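Local coordinates for putative fusidic acid resistance protein (Staphylococcus aureus, PDB 2YB5) that confers resistance to the antibiotic fusidic acid by clearing ribosomes, probably through binding elongation factor G, the target of the drug, at residues Tyr189-Tyr192 against Lys196-Gln199; Asn129-Val134 against Ser168-Lys173; Cys158-Gln163 against Tyr208-Lys213; Val15-Tyr20 against Asn200-Asn205. All blocks are in the same frame, centred on the assembly; numbering follows the deposited sequence.

Contact 1 of 4, residues Tyr189-Tyr192 against Lys196-Gln199; sequences YICY and KCNQ. With ZN (zinc ion), chain C.
Two different first torsions turn Cys191 and Cys197 onto one zinc ion: Cys191 holds SG beside its backbone N and anti to the carbonyl carbon (chi1 -64°), whereas Cys197 swings SG round to the far side of CB from its amide nitrogen (chi1 -168°). Cys191 ends strand 186-191, a two-residue link leads from there into helix 194-200, which carries Cys197, and the CA atoms of Cys191 and Cys197 come within 5.8 Å. The metal bonds measure 2.1 Å from Cys191 SG and 2.4 Å from Cys197 SG. Sharing one ion also brings CB of Cys191 to 3.6 Å from CB of Cys197. Cysteine suits both places because its single carbon brings a soft sulfur donor close to the backbone. Cys158 and Cys161 complete the site, and Asn198, next in the helix, receives the backbone N-H groups of Ser119 and Tyr120 on OD1. An all-cysteine zinc site of this kind is common in treble-clef fingers and is usually structural. Such thiolates would put more negative charge around the ion than its own two positive charges balance, and the buried zinc probably ties strand end to helix rather than taking part in catalysis.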
loop_
_atom_site.group_PDB
_atom_site.type_symbol
_atom_site.label_atom_id
_atom_site.label_comp_id
_atom_site.label_asym_id
_atom_site.label_seq_id
_atom_site.Cartn_x
_atom_site.Cartn_y
_atom_site.Cartn_z
ATOM N N TYR A 189 14.232 -5.784 7.520
ATOM C CA TYR A 189 14.059 -4.347 7.653
ATOM C C TYR A 189 12.817 -3.870 6.894
ATOM O O TYR A 189 12.652 -4.160 5.716
ATOM C CB TYR A 189 15.320 -3.599 7.184
ATOM C CG TYR A 189 16.459 -3.704 8.201
ATOM C CD1 TYR A 189 17.318 -4.802 8.209
ATOM C CD2 TYR A 189 16.656 -2.718 9.167
ATOM C CE1 TYR A 189 18.348 -4.911 9.140
ATOM C CE2 TYR A 189 17.691 -2.819 10.105
ATOM C CZ TYR A 189 18.525 -3.918 10.084
ATOM O OH TYR A 189 19.541 -4.018 11.007
ATOM N N ILE A 190 11.959 -3.137 7.603
ATOM C CA ILE A 190 10.749 -2.565 7.039
ATOM C C ILE A 190 10.555 -1.121 7.514
ATOM O O ILE A 190 11.208 -0.673 8.462
ATOM C CB ILE A 190 9.493 -3.383 7.420
ATOM C CG1 ILE A 190 9.287 -3.392 8.946
ATOM C CG2 ILE A 190 9.578 -4.800 6.854
ATOM C CD1 ILE A 190 8.025 -4.144 9.412
ATOM N N CYS A 191 9.631 -0.419 6.862
ATOM C CA CYS A 191 9.302 0.955 7.218
ATOM C C CYS A 191 8.900 0.995 8.690
ATOM O O CYS A 191 8.041 0.238 9.124
ATOM C CB CYS A 191 8.155 1.478 6.354
ATOM S SG CYS A 191 8.458 1.638 4.522
ATOM N N TYR A 192 9.544 1.861 9.466
ATOM C CA TYR A 192 9.145 2.059 10.844
ATOM C C TYR A 192 7.684 2.519 10.922
ATOM O O TYR A 192 6.915 2.058 11.767
ATOM C CB TYR A 192 10.023 3.107 11.517
ATOM C CG TYR A 192 9.793 3.144 13.003
ATOM C CD1 TYR A 192 10.281 2.126 13.811
ATOM C CD2 TYR A 192 9.053 4.166 13.598
ATOM C CE1 TYR A 192 10.059 2.127 15.178
ATOM C CE2 TYR A 192 8.832 4.179 14.964
ATOM C CZ TYR A 192 9.335 3.148 15.747
ATOM O OH TYR A 192 9.150 3.128 17.107
ATOM N N LYS A 196 3.376 5.418 6.092
ATOM C CA LYS A 196 4.232 5.799 4.968
ATOM C C LYS A 196 4.438 4.620 4.011
ATOM O O LYS A 196 4.327 4.782 2.792
ATOM C CB LYS A 196 5.578 6.302 5.466
ATOM C CG LYS A 196 6.489 6.851 4.364
ATOM C CD LYS A 196 7.955 6.857 4.784
ATOM C CE LYS A 196 8.834 7.427 3.662
ATOM N NZ LYS A 196 10.292 7.289 3.936
ATOM N N CYS A 197 4.749 3.451 4.568
ATOM C CA CYS A 197 4.822 2.186 3.807
ATOM C C CYS A 197 3.601 1.959 2.900
ATOM O O CYS A 197 3.742 1.629 1.719
ATOM C CB CYS A 197 4.919 0.991 4.771
ATOM S SG CYS A 197 5.355 -0.575 3.990
ATOM N N ASN A 198 2.416 2.137 3.472
ATOM C CA ASN A 198 1.162 1.926 2.743
ATOM C C ASN A 198 0.923 2.913 1.599
ATOM O O ASN A 198 0.191 2.599 0.667
ATOM C CB ASN A 198 -0.023 1.925 3.701
ATOM C CG ASN A 198 -0.255 0.566 4.321
ATOM O OD1 ASN A 198 -0.885 -0.294 3.708
ATOM N ND2 ASN A 198 0.260 0.360 5.545
ATOM N N GLN A 199 1.557 4.088 1.673
ATOM C CA GLN A 199 1.581 5.043 0.552
ATOM C C GLN A 199 2.467 4.548 -0.590
ATOM O O GLN A 199 2.250 4.915 -1.741
ATOM C CB GLN A 199 2.071 6.432 1.005
ATOM C CG GLN A 199 1.169 7.142 2.019
ATOM C CD GLN A 199 -0.173 7.531 1.441
ATOM O OE1 GLN A 199 -0.952 6.675 1.022
ATOM N NE2 GLN A 199 -0.458 8.835 1.411
HETATM ZN ZN ZN C . 7.645 0.004 3.431
#

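Contact 2 of 4, residues Asn129-Val134 against Ser168-Lys173; sequences NRKYIV and SLFLNK
Strands 130-136 and 167-172 belong to one antiparallel sheet but are not neighbours in it, and their closest CA atoms, in Lys131 and Phe170, stand 7.8 Å apart with no hydrogen bond between the segments. Side chains bridge the gap. Phe170 carries CG turned opposite the amide nitrogen (chi1 177°), which sends the ring across to strand 130-136. The ring meets Lys131 edge on: CE2 of Phe170 lies 3.6 Å from Lys131 O and 4.0 Å from Lys131 CB, the latter in the ring plane. Ile133 adds its tip, CD1 being 4.1 Å from Phe170 CE2, and the two side chains run at a slant to each other. Phenylalanine suits this buried place because its C-H edge can lie against a carbonyl oxygen while its hydrocarbon packs on Lys131 CB and Ile133 CD1. Lys131 serves with its methylene root, while the rest bends at chi3 and chi4 to lead the amino group away; NZ hydrogen-bonds to Tyr192 O, Asn124 OD1 and Ser194 OG, three oxygens that would satisfy the amino group, probably charged. The packing spans one face of the zinc-finger domain's sheet: strand 142-149 lies between the two strands, Ile190 of strand 186-191 touches both Lys131 and Phe170, and Asn172 ND2 bonds to Ile214 O at the end of helix 204-214.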
loop_
_atom_site.group_PDB
_atom_site.type_symbol
_atom_site.label_atom_id
_atom_site.label_comp_id
_atom_site.label_asym_id
_atom_site.label_seq_id
_atom_site.Cartn_x
_atom_site.Cartn_y
_atom_site.Cartn_z
ATOM N N ASN A 129 8.264 -2.155 22.497
ATOM C CA ASN A 129 9.023 -2.104 21.260
ATOM C C ASN A 129 8.499 -3.093 20.217
ATOM O O ASN A 129 9.234 -3.876 19.635
ATOM C CB ASN A 129 10.502 -2.292 21.568
ATOM C CG ASN A 129 11.090 -1.081 22.267
ATOM O OD1 ASN A 129 11.259 -0.026 21.651
ATOM N ND2 ASN A 129 11.368 -1.209 23.563
ATOM N N ARG A 130 7.202 -3.019 19.984
ATOM C CA ARG A 130 6.506 -3.979 19.152
ATOM C C ARG A 130 5.825 -3.265 17.986
ATOM O O ARG A 130 5.469 -2.093 18.097
ATOM C CB ARG A 130 5.473 -4.698 20.018
ATOM C CG ARG A 130 4.793 -5.892 19.370
ATOM C CD ARG A 130 3.931 -6.630 20.396
ATOM N NE ARG A 130 4.736 -7.378 21.361
ATOM C CZ ARG A 130 4.244 -8.169 22.313
ATOM N NH1 ARG A 130 2.933 -8.342 22.450
ATOM N NH2 ARG A 130 5.070 -8.801 23.129
ATOM N N LYS A 131 5.682 -3.967 16.864
ATOM C CA LYS A 131 4.762 -3.558 15.805
ATOM C C LYS A 131 3.788 -4.699 15.573
ATOM O O LYS A 131 4.181 -5.868 15.559
ATOM C CB LYS A 131 5.480 -3.198 14.484
ATOM C CG LYS A 131 4.529 -2.797 13.336
ATOM C CD LYS A 131 5.208 -2.677 11.981
ATOM C CE LYS A 131 6.163 -1.485 11.854
ATOM N NZ LYS A 131 5.437 -0.185 11.970
ATOM N N TYR A 132 2.522 -4.330 15.406
ATOM C CA TYR A 132 1.454 -5.236 15.042
ATOM C C TYR A 132 1.061 -4.944 13.602
ATOM O O TYR A 132 1.014 -3.776 13.203
ATOM C CB TYR A 132 0.235 -4.973 15.924
ATOM C CG TYR A 132 0.411 -5.341 17.361
ATOM C CD1 TYR A 132 0.138 -6.626 17.795
ATOM C CD2 TYR A 132 0.822 -4.404 18.298
ATOM C CE1 TYR A 132 0.275 -6.974 19.102
ATOM C CE2 TYR A 132 0.964 -4.746 19.624
ATOM C CZ TYR A 132 0.691 -6.038 20.018
ATOM O OH TYR A 132 0.818 -6.414 21.330
ATOM N N ILE A 133 0.769 -5.992 12.833
ATOM C CA ILE A 133 0.356 -5.851 11.442
ATOM C C ILE A 133 -0.879 -6.706 11.194
ATOM O O ILE A 133 -0.844 -7.890 11.440
ATOM C CB ILE A 133 1.491 -6.256 10.471
ATOM C CG1 ILE A 133 2.576 -5.171 10.445
ATOM C CG2 ILE A 133 0.946 -6.515 9.058
ATOM C CD1 ILE A 133 3.979 -5.675 10.011
ATOM N N VAL A 134 -1.963 -6.092 10.732
ATOM C CA VAL A 134 -3.204 -6.790 10.423
ATOM C C VAL A 134 -3.554 -6.539 8.952
ATOM O O VAL A 134 -3.354 -5.437 8.432
ATOM C CB VAL A 134 -4.364 -6.339 11.360
ATOM C CG1 VAL A 134 -5.715 -6.901 10.911
ATOM C CG2 VAL A 134 -4.063 -6.760 12.817
ATOM N N SER A 168 13.488 -0.191 10.243
ATOM C CA SER A 168 14.041 -0.891 11.397
ATOM C C SER A 168 13.811 -2.371 11.217
ATOM O O SER A 168 12.946 -2.796 10.434
ATOM C CB SER A 168 13.373 -0.457 12.691
ATOM O OG SER A 168 13.492 0.935 12.884
ATOM N N LEU A 169 14.572 -3.153 11.968
ATOM C CA LEU A 169 14.514 -4.594 11.856
ATOM C C LEU A 169 13.289 -5.093 12.601
ATOM O O LEU A 169 13.162 -4.890 13.810
ATOM C CB LEU A 169 15.785 -5.234 12.424
ATOM C CG LEU A 169 15.872 -6.757 12.347
ATOM C CD1 LEU A 169 15.729 -7.247 10.903
ATOM C CD2 LEU A 169 17.198 -7.238 12.968
ATOM N N PHE A 170 12.394 -5.742 11.862
ATOM C CA PHE A 170 11.204 -6.356 12.434
ATOM C C PHE A 170 11.488 -7.841 12.631
ATOM O O PHE A 170 11.673 -8.568 11.658
ATOM C CB PHE A 170 10.010 -6.164 11.491
ATOM C CG PHE A 170 8.747 -6.837 11.955
ATOM C CD1 PHE A 170 8.510 -8.182 11.684
ATOM C CD2 PHE A 170 7.765 -6.117 12.636
ATOM C CE1 PHE A 170 7.309 -8.800 12.101
ATOM C CE2 PHE A 170 6.580 -6.729 13.055
ATOM C CZ PHE A 170 6.357 -8.063 12.796
ATOM N N LEU A 171 11.507 -8.283 13.887
ATOM C CA LEU A 171 11.764 -9.675 14.218
ATOM C C LEU A 171 10.498 -10.372 14.689
ATOM O O LEU A 171 9.879 -9.965 15.669
ATOM C CB LEU A 171 12.846 -9.775 15.300
ATOM C CG LEU A 171 14.259 -9.413 14.824
ATOM C CD1 LEU A 171 15.275 -9.656 15.927
ATOM C CD2 LEU A 171 14.613 -10.192 13.595
ATOM N N ASN A 172 10.121 -11.416 13.965
ATOM C CA ASN A 172 9.020 -12.276 14.351
ATOM C C ASN A 172 9.598 -13.379 15.232
ATOM O O ASN A 172 10.778 -13.700 15.118
ATOM C CB ASN A 172 8.342 -12.860 13.105
ATOM C CG ASN A 172 7.082 -13.634 13.433
ATOM O OD1 ASN A 172 6.321 -13.265 14.327
ATOM N ND2 ASN A 172 6.858 -14.720 12.708
ATOM N N LYS A 173 8.779 -13.947 16.110
ATOM C CA LYS A 173 9.238 -15.009 17.014
ATOM C C LYS A 173 9.526 -16.303 16.247
ATOM O O LYS A 173 10.638 -16.828 16.319
ATOM C CB LYS A 173 8.207 -15.263 18.126
#

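Contact 3 of 4, residues Cys158-Gln163 against Tyr208-Lys213; sequences CKICNQ and YEFIVK. With ZN (zinc ion), chain C.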
loop_
_atom_site.group_PDB
_atom_site.type_symbol
_atom_site.label_atom_id
_atom_site.label_comp_id
_atom_site.label_asym_id
_atom_site.label_seq_id
_atom_site.Cartn_x
_atom_site.Cartn_y
_atom_site.Cartn_z
ATOM N N CYS A 158 12.822 -0.882 2.421
ATOM C CA CYS A 158 11.816 -1.629 3.165
ATOM C C CYS A 158 11.518 -2.916 2.416
ATOM O O CYS A 158 11.228 -2.882 1.232
ATOM C CB CYS A 158 10.530 -0.805 3.301
ATOM S SG CYS A 158 9.064 -1.755 3.812
ATOM N N LYS A 159 11.555 -4.056 3.093
ATOM C CA LYS A 159 11.268 -5.305 2.391
ATOM C C LYS A 159 9.779 -5.625 2.186
ATOM O O LYS A 159 9.453 -6.698 1.684
ATOM C CB LYS A 159 12.012 -6.465 3.046
ATOM C CG LYS A 159 13.538 -6.280 3.002
ATOM C CD LYS A 159 14.111 -6.251 1.577
ATOM C CE LYS A 159 15.613 -5.976 1.588
ATOM N NZ LYS A 159 16.207 -5.872 0.217
ATOM N N ILE A 160 8.882 -4.699 2.535
ATOM C CA ILE A 160 7.481 -4.828 2.156
ATOM C C ILE A 160 7.170 -4.040 0.878
ATOM O O ILE A 160 6.703 -4.609 -0.099
ATOM C CB ILE A 160 6.553 -4.399 3.288
ATOM C CG1 ILE A 160 6.603 -5.432 4.417
ATOM C CG2 ILE A 160 5.109 -4.244 2.783
ATOM C CD1 ILE A 160 6.048 -4.943 5.700
ATOM N N CYS A 161 7.424 -2.736 0.890
ATOM C CA CYS A 161 7.082 -1.880 -0.228
ATOM C C CYS A 161 8.239 -1.740 -1.216
ATOM O O CYS A 161 8.057 -1.170 -2.282
ATOM C CB CYS A 161 6.659 -0.493 0.270
ATOM S SG CYS A 161 7.960 0.444 1.118
ATOM N N ASN A 162 9.416 -2.243 -0.834
ATOM C CA ASN A 162 10.635 -2.215 -1.646
ATOM C C ASN A 162 11.225 -0.834 -1.919
ATOM O O ASN A 162 12.161 -0.730 -2.694
ATOM C CB ASN A 162 10.436 -2.966 -2.974
ATOM C CG ASN A 162 10.232 -4.454 -2.781
ATOM O OD1 ASN A 162 9.419 -5.075 -3.467
ATOM N ND2 ASN A 162 10.985 -5.038 -1.864
ATOM N N GLN A 163 10.722 0.218 -1.279
ATOM C CA GLN A 163 11.297 1.552 -1.472
ATOM C C GLN A 163 12.259 1.921 -0.339
ATOM O O GLN A 163 12.333 1.230 0.683
ATOM C CB GLN A 163 10.187 2.592 -1.618
ATOM C CG GLN A 163 9.252 2.276 -2.800
ATOM C CD GLN A 163 8.455 3.467 -3.290
ATOM O OE1 GLN A 163 8.903 4.610 -3.208
ATOM N NE2 GLN A 163 7.263 3.199 -3.821
ATOM N N TYR A 208 2.355 -10.443 1.459
ATOM C CA TYR A 208 2.173 -11.888 1.612
ATOM C C TYR A 208 3.509 -12.633 1.547
ATOM O O TYR A 208 3.711 -13.591 2.283
ATOM C CB TYR A 208 1.243 -12.454 0.538
ATOM C CG TYR A 208 -0.189 -11.987 0.587
ATOM C CD1 TYR A 208 -0.750 -11.443 1.745
ATOM C CD2 TYR A 208 -1.003 -12.116 -0.536
ATOM C CE1 TYR A 208 -2.084 -11.043 1.771
ATOM C CE2 TYR A 208 -2.322 -11.711 -0.523
ATOM C CZ TYR A 208 -2.857 -11.174 0.627
ATOM O OH TYR A 208 -4.169 -10.774 0.625
ATOM N N GLU A 209 4.418 -12.173 0.686
ATOM C CA GLU A 209 5.720 -12.828 0.514
ATOM C C GLU A 209 6.647 -12.540 1.691
ATOM O O GLU A 209 7.419 -13.409 2.103
ATOM C CB GLU A 209 6.386 -12.402 -0.790
ATOM C CG GLU A 209 5.677 -12.877 -2.032
ATOM C CD GLU A 209 6.281 -12.305 -3.300
ATOM O OE1 GLU A 209 7.535 -12.206 -3.394
ATOM O OE2 GLU A 209 5.497 -11.970 -4.222
ATOM N N PHE A 210 6.575 -11.323 2.227
ATOM C CA PHE A 210 7.275 -10.998 3.454
ATOM C C PHE A 210 6.777 -11.899 4.592
ATOM O O PHE A 210 7.581 -12.491 5.313
ATOM C CB PHE A 210 7.073 -9.526 3.798
ATOM C CG PHE A 210 7.650 -9.128 5.119
ATOM C CD1 PHE A 210 9.020 -9.017 5.284
ATOM C CD2 PHE A 210 6.826 -8.849 6.196
ATOM C CE1 PHE A 210 9.557 -8.649 6.510
ATOM C CE2 PHE A 210 7.365 -8.481 7.427
ATOM C CZ PHE A 210 8.734 -8.388 7.574
ATOM N N ILE A 211 5.459 -12.023 4.739
ATOM C CA ILE A 211 4.885 -12.804 5.844
ATOM C C ILE A 211 5.338 -14.257 5.753
ATOM O O ILE A 211 5.837 -14.805 6.733
ATOM C CB ILE A 211 3.345 -12.740 5.872
ATOM C CG1 ILE A 211 2.858 -11.328 6.190
ATOM C CG2 ILE A 211 2.761 -13.703 6.925
ATOM C CD1 ILE A 211 3.141 -10.868 7.572
ATOM N N VAL A 212 5.188 -14.851 4.567
ATOM C CA VAL A 212 5.563 -16.244 4.305
ATOM C C VAL A 212 7.009 -16.557 4.684
ATOM O O VAL A 212 7.294 -17.624 5.212
ATOM C CB VAL A 212 5.337 -16.613 2.810
ATOM C CG1 VAL A 212 6.143 -17.871 2.402
ATOM C CG2 VAL A 212 3.863 -16.824 2.542
ATOM N N LYS A 213 7.913 -15.622 4.421
ATOM C CA LYS A 213 9.338 -15.846 4.649
ATOM C C LYS A 213 9.753 -15.711 6.112
ATOM O O LYS A 213 10.804 -16.215 6.506
ATOM C CB LYS A 213 10.148 -14.897 3.778
ATOM C CG LYS A 213 10.024 -15.229 2.296
ATOM C CD LYS A 213 10.521 -14.094 1.410
ATOM C CE LYS A 213 10.560 -14.521 -0.055
ATOM N NZ LYS A 213 11.636 -15.527 -0.325
HETATM ZN ZN ZN C . 7.645 0.004 3.431
#
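Ile160 lies over one face of the Phe210 ring, joining the zinc knuckle of a treble-clef finger to the chain's last helix, 204-214. CG1 of Ile160 is 3.9 Å from CD2 of Phe210 and 25° off the ring normal as seen from the centroid, a CH-pi contact displaced toward the rim. Ile160 CD1 continues the contact toward the CD2-CE2 side, 4.0 Å from Phe210 CD2. The phenylalanine comes from helix 204-214 with CG anti to its backbone N, a setting that carries the ring toward the knuckle. Lys159 contributes mainly through its backbone: its O approaches CB of Phe210, while its long side chain leads away from the contact, as befits an exposed lysine.

The next shell explains why Ile160 is so placed. It stands between Cys158 and Cys161, the two cysteines of a CxxC motif, whose SG atoms bind the zinc at 2.3 Å and 2.4 Å respectively. With both ends of the turn fixed to the metal, the first torsion of the intervening isoleucine (CG1 beside the backbone N, chi1 -71°) brings CG1 and CD1 to the ring, where a branched hydrocarbon can be buried. Ile190 of strand 186-191 touches both Ile160 and Phe210, and Cys197, Tyr120 and Leu201 also border Ile160. The remaining ligands, Cys191 and Cys197, come from the other half of the finger.

Backbone N-H groups turned onto the sulfur probably stiffen the knuckle and would help to disperse its negative charge: Cys158 SG accepts from Ile160 N at 3.2 Å and, almost straight at 170°, from Cys161 N at 3.5 Å.

Contact 4 of 4, residues Val15-Tyr20 against Asn200-Asn205; sequences VKQLVY and NLDDIN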
loop_
_atom_site.group_PDB
_atom_site.type_symbol
_atom_site.label_atom_id
_atom_site.label_comp_id
_atom_site.label_asym_id
_atom_site.label_seq_id
_atom_site.Cartn_x
_atom_site.Cartn_y
_atom_site.Cartn_z
ATOM N N VAL A 15 -1.987 2.745 -9.900
ATOM C CA VAL A 15 -2.553 3.708 -10.859
ATOM C C VAL A 15 -1.822 5.060 -10.766
ATOM O O VAL A 15 -1.448 5.649 -11.782
ATOM C CB VAL A 15 -4.086 3.935 -10.678
ATOM C CG1 VAL A 15 -4.555 5.120 -11.503
ATOM C CG2 VAL A 15 -4.896 2.693 -11.072
ATOM N N LYS A 16 -1.608 5.518 -9.539
ATOM C CA LYS A 16 -0.932 6.782 -9.265
ATOM C C LYS A 16 0.515 6.749 -9.751
ATOM O O LYS A 16 0.962 7.665 -10.448
ATOM C CB LYS A 16 -1.017 7.053 -7.761
ATOM C CG LYS A 16 -0.272 8.269 -7.234
ATOM C CD LYS A 16 -0.353 8.323 -5.707
ATOM C CE LYS A 16 0.567 7.273 -5.051
ATOM N NZ LYS A 16 0.371 7.109 -3.561
ATOM N N GLN A 17 1.236 5.683 -9.414
ATOM C CA GLN A 17 2.594 5.480 -9.924
ATOM C C GLN A 17 2.650 5.491 -11.462
ATOM O O GLN A 17 3.622 5.981 -12.046
ATOM C CB GLN A 17 3.209 4.183 -9.378
ATOM C CG GLN A 17 3.604 4.261 -7.894
ATOM C CD GLN A 17 4.046 2.926 -7.304
ATOM O OE1 GLN A 17 4.246 2.814 -6.091
ATOM N NE2 GLN A 17 4.205 1.910 -8.153
ATOM N N LEU A 18 1.621 4.952 -12.114
ATOM C CA LEU A 18 1.584 4.936 -13.582
ATOM C C LEU A 18 1.337 6.335 -14.152
ATOM O O LEU A 18 1.943 6.714 -15.157
ATOM C CB LEU A 18 0.539 3.952 -14.098
ATOM C CG LEU A 18 0.817 2.471 -13.812
ATOM C CD1 LEU A 18 -0.474 1.671 -13.898
ATOM C CD2 LEU A 18 1.874 1.904 -14.747
ATOM N N VAL A 19 0.468 7.101 -13.498
ATOM C CA VAL A 19 0.184 8.467 -13.922
ATOM C C VAL A 19 1.436 9.352 -13.841
ATOM O O VAL A 19 1.704 10.112 -14.770
ATOM C CB VAL A 19 -0.983 9.082 -13.120
ATOM C CG1 VAL A 19 -1.086 10.574 -13.367
ATOM C CG2 VAL A 19 -2.296 8.394 -13.500
ATOM N N TYR A 20 2.211 9.238 -12.763
ATOM C CA TYR A 20 3.473 9.982 -12.655
ATOM C C TYR A 20 4.484 9.523 -13.700
ATOM O O TYR A 20 5.285 10.323 -14.164
ATOM C CB TYR A 20 4.124 9.852 -11.270
ATOM C CG TYR A 20 3.342 10.400 -10.084
ATOM C CD1 TYR A 20 2.452 11.471 -10.210
ATOM C CD2 TYR A 20 3.510 9.839 -8.820
ATOM C CE1 TYR A 20 1.750 11.962 -9.097
ATOM C CE2 TYR A 20 2.820 10.320 -7.711
ATOM C CZ TYR A 20 1.943 11.375 -7.851
ATOM O OH TYR A 20 1.265 11.821 -6.730
ATOM N N ASN A 200 3.462 3.725 -0.266
ATOM C CA ASN A 200 4.381 3.173 -1.261
ATOM C C ASN A 200 3.963 1.803 -1.800
ATOM O O ASN A 200 4.431 1.383 -2.858
ATOM C CB ASN A 200 5.786 3.001 -0.656
ATOM C CG ASN A 200 6.300 4.258 0.053
ATOM O OD1 ASN A 200 5.882 5.388 -0.256
ATOM N ND2 ASN A 200 7.222 4.055 1.021
ATOM N N LEU A 201 3.134 1.080 -1.056
ATOM C CA LEU A 201 2.894 -0.329 -1.361
ATOM C C LEU A 201 1.949 -0.501 -2.553
ATOM O O LEU A 201 0.755 -0.217 -2.451
ATOM C CB LEU A 201 2.331 -1.057 -0.131
ATOM C CG LEU A 201 1.972 -2.535 -0.302
ATOM C CD1 LEU A 201 3.180 -3.361 -0.761
ATOM C CD2 LEU A 201 1.385 -3.101 1.010
ATOM N N ASP A 202 2.474 -0.993 -3.674
ATOM C CA ASP A 202 1.636 -1.133 -4.879
ATOM C C ASP A 202 1.194 -2.565 -5.192
ATOM O O ASP A 202 0.494 -2.777 -6.177
ATOM C CB ASP A 202 2.305 -0.506 -6.096
ATOM C CG ASP A 202 3.622 -1.161 -6.449
ATOM O OD1 ASP A 202 3.925 -2.260 -5.936
ATOM O OD2 ASP A 202 4.360 -0.559 -7.238
ATOM N N ASP A 203 1.561 -3.532 -4.345
ATOM C CA ASP A 203 1.170 -4.931 -4.553
ATOM C C ASP A 203 1.070 -5.690 -3.225
ATOM O O ASP A 203 2.086 -5.944 -2.579
ATOM C CB ASP A 203 2.177 -5.608 -5.490
ATOM C CG ASP A 203 1.700 -6.956 -6.012
ATOM O OD1 ASP A 203 0.705 -7.497 -5.503
ATOM O OD2 ASP A 203 2.339 -7.483 -6.948
ATOM N N ILE A 204 -0.152 -6.052 -2.826
ATOM C CA ILE A 204 -0.377 -6.802 -1.560
ATOM C C ILE A 204 0.422 -8.103 -1.520
ATOM O O ILE A 204 0.760 -8.583 -0.438
ATOM C CB ILE A 204 -1.878 -7.097 -1.291
ATOM C CG1 ILE A 204 -2.115 -7.497 0.174
ATOM C CG2 ILE A 204 -2.428 -8.181 -2.245
ATOM C CD1 ILE A 204 -1.949 -6.352 1.156
ATOM N N ASN A 205 0.752 -8.648 -2.698
ATOM C CA ASN A 205 1.628 -9.813 -2.787
ATOM C C ASN A 205 2.959 -9.603 -2.079
ATOM O O ASN A 205 3.490 -10.550 -1.517
ATOM C CB ASN A 205 1.900 -10.220 -4.244
ATOM C CG ASN A 205 0.788 -11.048 -4.849
ATOM O OD1 ASN A 205 -0.108 -11.518 -4.158
ATOM N ND2 ASN A 205 0.856 -11.245 -6.172
#
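Gln17 and Asp202 meet with their side chains crossing at about a right angle, the amide plane of Gln17 turned 64° from the carboxylate plane of Asp202. One hydrogen bond joins them: Gln17 NE2 donates to Asp202 OD2 at 2.6 Å, with an N-H...O angle of 158°. The carboxylate oxygen lies close to the plane of the amide and receives the bond through its anti lone pair, the one directed away from OD1. Beyond CG the glutamine is extended, so that its amide spans the gap from helix 9-27, and Asp202 places CG between its backbone N and carbonyl carbon (chi1 62°), which brings OD2 to the amide. Gln17 OE1 lies 3.5 Å from Asn200 O, two acceptors side by side without a bond. A glutamine suits this place because it is long enough to cross and offers an N-H to an acid without bringing charge. Val13 and Lys14 of helix 9-27 also touch Asp202, which directly precedes Asp203, the N-cap of helix 204-214, and Asn200 in turn touches Cys161 of the zinc site. The arrangement is a sparse polar surface contact at the interface where the treble-clef domain faces the N-terminal helical region.

Overall arrangement
From the N terminus, helix 9-27 waits for almost the whole chain before contact 4 joins it to residues 200-205, so this longest loop encloses contacts 1 and 2 and brings the N-terminal helical region to the zinc-finger domain. Contact 2 is the next to open, at strand 130-136, and closes on strand 167-172 within the sheet. Contact 3 opens inside the loop of contact 2, at the CxxC turn, and closes on helix 204-214, so it crosses contact 2 and also contact 4. Contact 1, short in sequence, follows contact 2 in series and is nested within contact 3, with which it shares the zinc. The adjoining strands 167-172 and 186-191 join the sheet of contact 2 to the zinc site of contact 1.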